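PDB 4FQ5: maleate cis-trans isomerase from Pseudomonas putida, which probably catalyses the cis-trans isomerisation of the C2-C3 double bond of maleate to give fumarate, and is seen here with maleic acid bound. Local coordinates for residues A139-D144 and T249-T254; D144-L149 and P240-A245. The protein carries 1 engineered substitution. One frame throughout, in Å; residues are numbered along the deposited sequence.

Interaction 1: residues A139-D144 and T249-T254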
loop_
_atom_site.group_PDB
_atom_site.type_symbol
_atom_site.label_atom_id
_atom_site.label_comp_id
_atom_site.label_asym_id
_atom_site.label_seq_id
_atom_site.Cartn_x
_atom_site.Cartn_y
_atom_site.Cartn_z
ATOM N N ALA A 139 -23.964 -16.182 -4.203
ATOM C CA ALA A 139 -24.606 -17.165 -5.068
ATOM C C ALA A 139 -24.939 -16.556 -6.419
ATOM O O ALA A 139 -24.581 -17.114 -7.456
ATOM C CB ALA A 139 -25.854 -17.736 -4.406
ATOM N N GLY A 140 -25.601 -15.402 -6.396
ATOM C CA GLY A 140 -25.989 -14.696 -7.614
ATOM C C GLY A 140 -24.783 -14.189 -8.384
ATOM O O GLY A 140 -24.748 -14.259 -9.615
ATOM N N ALA A 141 -23.796 -13.682 -7.651
ATOM C CA ALA A 141 -22.561 -13.176 -8.239
ATOM C C ALA A 141 -21.845 -14.272 -9.013
ATOM O O ALA A 141 -21.382 -14.038 -10.130
ATOM C CB ALA A 141 -21.652 -12.606 -7.157
ATOM N N LEU A 142 -21.767 -15.467 -8.421
ATOM C CA LEU A 142 -21.129 -16.606 -9.070
ATOM C C LEU A 142 -21.811 -16.932 -10.394
ATOM O O LEU A 142 -21.137 -17.075 -11.421
ATOM C CB LEU A 142 -21.087 -17.843 -8.159
ATOM C CG LEU A 142 -20.212 -18.992 -8.691
ATOM C CD1 LEU A 142 -18.732 -18.684 -8.487
ATOM C CD2 LEU A 142 -20.565 -20.328 -8.045
ATOM N N ILE A 143 -23.140 -17.034 -10.371
ATOM C CA ILE A 143 -23.908 -17.289 -11.591
ATOM C C ILE A 143 -23.698 -16.178 -12.622
ATOM O O ILE A 143 -23.411 -16.462 -13.789
ATOM C CB ILE A 143 -25.411 -17.533 -11.308
ATOM C CG1 ILE A 143 -25.624 -18.956 -10.791
ATOM C CG2 ILE A 143 -26.253 -17.363 -12.564
ATOM C CD1 ILE A 143 -25.914 -19.029 -9.315
ATOM N N ASP A 144 -23.819 -14.923 -12.191
ATOM C CA ASP A 144 -23.605 -13.784 -13.087
ATOM C C ASP A 144 -22.177 -13.732 -13.641
ATOM O O ASP A 144 -21.977 -13.407 -14.811
ATOM C CB ASP A 144 -23.978 -12.457 -12.406
ATOM C CG ASP A 144 -25.471 -12.349 -12.113
ATOM O OD1 ASP A 144 -26.246 -13.133 -12.698
ATOM O OD2 ASP A 144 -25.868 -11.491 -11.294
ATOM N N THR A 249 -16.765 -9.702 -5.624
ATOM C CA THR A 249 -16.121 -8.392 -5.798
ATOM C C THR A 249 -16.338 -7.869 -7.211
ATOM O O THR A 249 -16.557 -6.676 -7.403
ATOM C CB THR A 249 -14.629 -8.304 -5.345
ATOM O OG1 THR A 249 -13.765 -8.084 -6.463
ATOM C CG2 THR A 249 -14.178 -9.485 -4.539
ATOM N N TRP A 250 -16.316 -8.770 -8.189
ATOM C CA TRP A 250 -16.689 -8.419 -9.548
ATOM C C TRP A 250 -18.078 -7.822 -9.584
ATOM O O TRP A 250 -18.285 -6.752 -10.173
ATOM C CB TRP A 250 -16.576 -9.626 -10.476
ATOM C CG TRP A 250 -17.105 -9.330 -11.851
ATOM C CD1 TRP A 250 -16.439 -8.712 -12.908
ATOM C CD2 TRP A 250 -18.459 -9.598 -12.356
ATOM N NE1 TRP A 250 -17.267 -8.588 -14.000
ATOM C CE2 TRP A 250 -18.489 -9.099 -13.737
ATOM C CE3 TRP A 250 -19.604 -10.185 -11.825
ATOM C CZ2 TRP A 250 -19.625 -9.195 -14.529
ATOM C CZ3 TRP A 250 -20.746 -10.271 -12.634
ATOM C CH2 TRP A 250 -20.751 -9.788 -13.956
ATOM N N ALA A 251 -19.031 -8.483 -8.928
ATOM C CA ALA A 251 -20.421 -8.012 -8.920
ATOM C C ALA A 251 -20.612 -6.689 -8.172
ATOM O O ALA A 251 -21.367 -5.830 -8.619
ATOM C CB ALA A 251 -21.357 -9.088 -8.381
ATOM N N MET A 252 -19.914 -6.520 -7.052
ATOM C CA MET A 252 -19.940 -5.256 -6.314
ATOM C C MET A 252 -19.411 -4.098 -7.165
ATOM O O MET A 252 -20.045 -3.043 -7.255
ATOM C CB MET A 252 -19.127 -5.364 -5.025
ATOM C CG MET A 252 -19.805 -6.105 -3.889
ATOM S SD MET A 252 -18.653 -6.338 -2.520
ATOM C CE MET A 252 -19.796 -6.775 -1.225
ATOM N N LEU A 253 -18.249 -4.306 -7.784
ATOM C CA LEU A 253 -17.659 -3.306 -8.677
ATOM C C LEU A 253 -18.604 -2.946 -9.832
ATOM O O LEU A 253 -18.826 -1.763 -10.114
ATOM C CB LEU A 253 -16.318 -3.802 -9.220
ATOM C CG LEU A 253 -14.953 -3.352 -8.669
ATOM C CD1 LEU A 253 -14.972 -2.539 -7.378
ATOM C CD2 LEU A 253 -14.019 -4.553 -8.570
ATOM N N THR A 254 -19.173 -3.961 -10.483
ATOM C CA THR A 254 -20.082 -3.717 -11.607
ATOM C C THR A 254 -21.345 -2.970 -11.155
ATOM O O THR A 254 -21.854 -2.107 -11.878
ATOM C CB THR A 254 -20.476 -5.010 -12.351
ATOM O OG1 THR A 254 -21.142 -5.900 -11.452
ATOM C CG2 THR A 254 -19.256 -5.704 -12.923
#
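Ala141 and Ala251 meet methyl to methyl, CB to CB at 3.7 Å, where two helices touch at the seam between the halves of this arylmalonate decarboxylase-type fold. Helix 138-149 follows the last strand of one parallel sheet and helix 244-255 the last strand of the other; both sheets have strand order 2-1-3-4. With only methyl groups between them, the backbones come close, and the CA atoms of Ala141 and Ala251 lie 5.6 Å apart. The second point of contact is Trp250. The six-membered part of its indole reaches helix 138-149 at Asp144, with CZ3 3.9 Å from both the CB and the carbonyl carbon of that residue and CH2 equally near the carbonyl oxygen. The approach is oblique and involves the aliphatic and backbone part of Asp144. Trp250 gets there because its CG lies anti to the backbone N (chi1 173°), which carries the ring out alongside the neighbouring helix.

Further out, Ile136 of strand 135-137 packs on both alanines and backs their contact. The indole is fixed by a hydrogen bond from NE1 to the backbone O of Tyr273, and Leu268, Leu269 and Glu275 of the C-terminal tail add packing around it. One turn later in its own helix, Thr254 places CG2 over one ring face, 3.5 Å above the plane and offset toward the rim. The other branch of Thr254 turns back to the helix, where OG1 donates to Ala251 O at 2.8 Å, from 34° off the carbonyl plane.

Interaction 2: residues D144-L149 and P240-A245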
loop_
_atom_site.group_PDB
_atom_site.type_symbol
_atom_site.label_atom_id
_atom_site.label_comp_id
_atom_site.label_asym_id
_atom_site.label_seq_id
_atom_site.Cartn_x
_atom_site.Cartn_y
_atom_site.Cartn_z
ATOM N N ASP A 144 -23.819 -14.923 -12.191
ATOM C CA ASP A 144 -23.605 -13.784 -13.087
ATOM C C ASP A 144 -22.177 -13.732 -13.641
ATOM O O ASP A 144 -21.977 -13.407 -14.811
ATOM C CB ASP A 144 -23.978 -12.457 -12.406
ATOM C CG ASP A 144 -25.471 -12.349 -12.113
ATOM O OD1 ASP A 144 -26.246 -13.133 -12.698
ATOM O OD2 ASP A 144 -25.868 -11.491 -11.294
ATOM N N GLY A 145 -21.197 -14.061 -12.801
ATOM C CA GLY A 145 -19.792 -14.083 -13.216
ATOM C C GLY A 145 -19.518 -15.162 -14.248
ATOM O O GLY A 145 -18.780 -14.939 -15.216
ATOM N N ILE A 146 -20.106 -16.336 -14.041
ATOM C CA ILE A 146 -19.991 -17.431 -15.007
ATOM C C ILE A 146 -20.599 -17.019 -16.354
ATOM O O ILE A 146 -19.982 -17.222 -17.401
ATOM C CB ILE A 146 -20.617 -18.745 -14.478
ATOM C CG1 ILE A 146 -19.746 -19.326 -13.363
ATOM C CG2 ILE A 146 -20.795 -19.762 -15.610
ATOM C CD1 ILE A 146 -20.411 -20.384 -12.510
ATOM N N ARG A 147 -21.794 -16.429 -16.322
ATOM C CA ARG A 147 -22.433 -15.939 -17.545
ATOM C C ARG A 147 -21.600 -14.842 -18.222
ATOM O O ARG A 147 -21.458 -14.840 -19.439
ATOM C CB ARG A 147 -23.864 -15.451 -17.279
ATOM C CG ARG A 147 -24.864 -16.568 -17.013
ATOM C CD ARG A 147 -26.186 -16.024 -16.486
ATOM N NE ARG A 147 -27.116 -17.099 -16.133
ATOM C CZ ARG A 147 -28.168 -16.959 -15.326
ATOM N NH1 ARG A 147 -28.432 -15.790 -14.762
ATOM N NH2 ARG A 147 -28.954 -17.999 -15.065
ATOM N N ALA A 148 -21.040 -13.926 -17.430
ATOM C CA ALA A 148 -20.187 -12.848 -17.960
ATOM C C ALA A 148 -18.974 -13.404 -18.696
ATOM O O ALA A 148 -18.555 -12.869 -19.722
ATOM C CB ALA A 148 -19.743 -11.916 -16.840
ATOM N N LEU A 149 -18.416 -14.486 -18.162
ATOM C CA LEU A 149 -17.328 -15.204 -18.816
ATOM C C LEU A 149 -17.779 -15.902 -20.102
ATOM O O LEU A 149 -16.950 -16.272 -20.940
ATOM C CB LEU A 149 -16.731 -16.228 -17.851
ATOM C CG LEU A 149 -15.438 -15.957 -17.064
ATOM C CD1 LEU A 149 -14.930 -14.522 -17.117
ATOM C CD2 LEU A 149 -15.613 -16.434 -15.635
ATOM N N PRO A 240 -10.122 -20.071 -17.279
ATOM C CA PRO A 240 -10.493 -19.049 -16.307
ATOM C C PRO A 240 -10.821 -19.689 -14.964
ATOM O O PRO A 240 -11.480 -20.743 -14.913
ATOM C CB PRO A 240 -11.751 -18.422 -16.913
ATOM C CG PRO A 240 -11.634 -18.676 -18.377
ATOM C CD PRO A 240 -10.932 -19.991 -18.508
ATOM N N VAL A 241 -10.332 -19.075 -13.892
ATOM C CA VAL A 241 -10.617 -19.543 -12.545
ATOM C C VAL A 241 -11.320 -18.432 -11.782
ATOM O O VAL A 241 -10.875 -17.280 -11.791
ATOM C CB VAL A 241 -9.336 -19.983 -11.810
ATOM C CG1 VAL A 241 -9.622 -20.348 -10.361
ATOM C CG2 VAL A 241 -8.685 -21.155 -12.528
ATOM N N ILE A 242 -12.435 -18.786 -11.148
ATOM C CA ILE A 242 -13.170 -17.863 -10.297
ATOM C C ILE A 242 -13.439 -18.511 -8.954
ATOM O O ILE A 242 -13.294 -19.726 -8.797
ATOM C CB ILE A 242 -14.510 -17.420 -10.930
ATOM C CG1 ILE A 242 -15.429 -18.632 -11.168
ATOM C CG2 ILE A 242 -14.250 -16.625 -12.200
ATOM C CD1 ILE A 242 -16.776 -18.274 -11.758
ATOM N N SER A 243 -13.818 -17.681 -7.988
ATOM C CA SER A 243 -14.239 -18.143 -6.680
ATOM C C SER A 243 -15.449 -17.319 -6.289
ATOM O O SER A 243 -15.689 -16.261 -6.879
ATOM C CB SER A 243 -13.122 -17.949 -5.657
ATOM O OG SER A 243 -12.858 -16.571 -5.459
ATOM N N ALA A 244 -16.210 -17.796 -5.302
ATOM C CA ALA A 244 -17.351 -17.032 -4.795
ATOM C C ALA A 244 -16.906 -15.629 -4.360
ATOM O O ALA A 244 -17.593 -14.650 -4.628
ATOM C CB ALA A 244 -18.020 -17.764 -3.642
ATOM N N ALA A 245 -15.742 -15.547 -3.714
ATOM C CA ALA A 245 -15.177 -14.266 -3.265
ATOM C C ALA A 245 -14.860 -13.356 -4.443
ATOM O O ALA A 245 -15.200 -12.167 -4.425
ATOM C CB ALA A 245 -13.924 -14.499 -2.431
#
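Ile242 of strand 241-243 packs against Ile146 and Leu149 of helix 138-149, which leaves the last strand of the first parallel sheet and leads into the second in this two-sheet alpha/beta fold. The strand is the outermost of its parallel sheet within the chain. The contact is wholly apolar: helix side chains pack on one face of strand 241-243, at the seam between the halves.

At its CB the isoleucine forks, and each branch finds a different partner. The short one, CG2, runs at Leu149 tip to tip, ending 3.7 Å from Leu149 CD2. The long one starts at CG1, set between the backbone N and the carbonyl carbon (chi1 61°), and continues fully extended, with chi2 at 179°. That stretched chain delivers CD1 to the helix, where it lies 3.5 Å from Ile146 CG1, the closest approach of the contact. Ile146 and Ile242 cross at about a right angle, with the terminal methyl of Ile242 against the middle of Ile146.

Leu149 also extends the contact along the strand: its CG stands 4.4 Å from Pro240 CB, a looser touch at the point where the chain enters the strand. Pro240 in turn packs on Arg238 of the second subunit, which puts this end of the contact at an interface between subunits. Val217 of the adjoining strand touches Ile242, whose backbone is hydrogen-bonded to Ile216 and Ile218. Ser243 is the N-cap of helix 244-255, its OG accepting a hydrogen bond from Val246 N.

From the N terminus, the chain first completes the sheet ending in strand 135-137 and then forms helix 138-149. It next builds most of the second sheet, and at strand 241-243 interaction 2 brings it back to the far part of that helix. Continuing into helix 244-255, it closes the wider loop of interaction 1 on the earlier part, so interaction 2 is nested inside interaction 1. Asp144 lies in both but touches across only interaction 1. The two contacts also touch directly, Trp250 CZ2 packing 3.6 Å from Ala148 CB and Leu142 CD1 3.8 Å from Ile242 CD1. Together they hold helix 138-149, which links the two sheets, against strand 241-243 and helix 244-255.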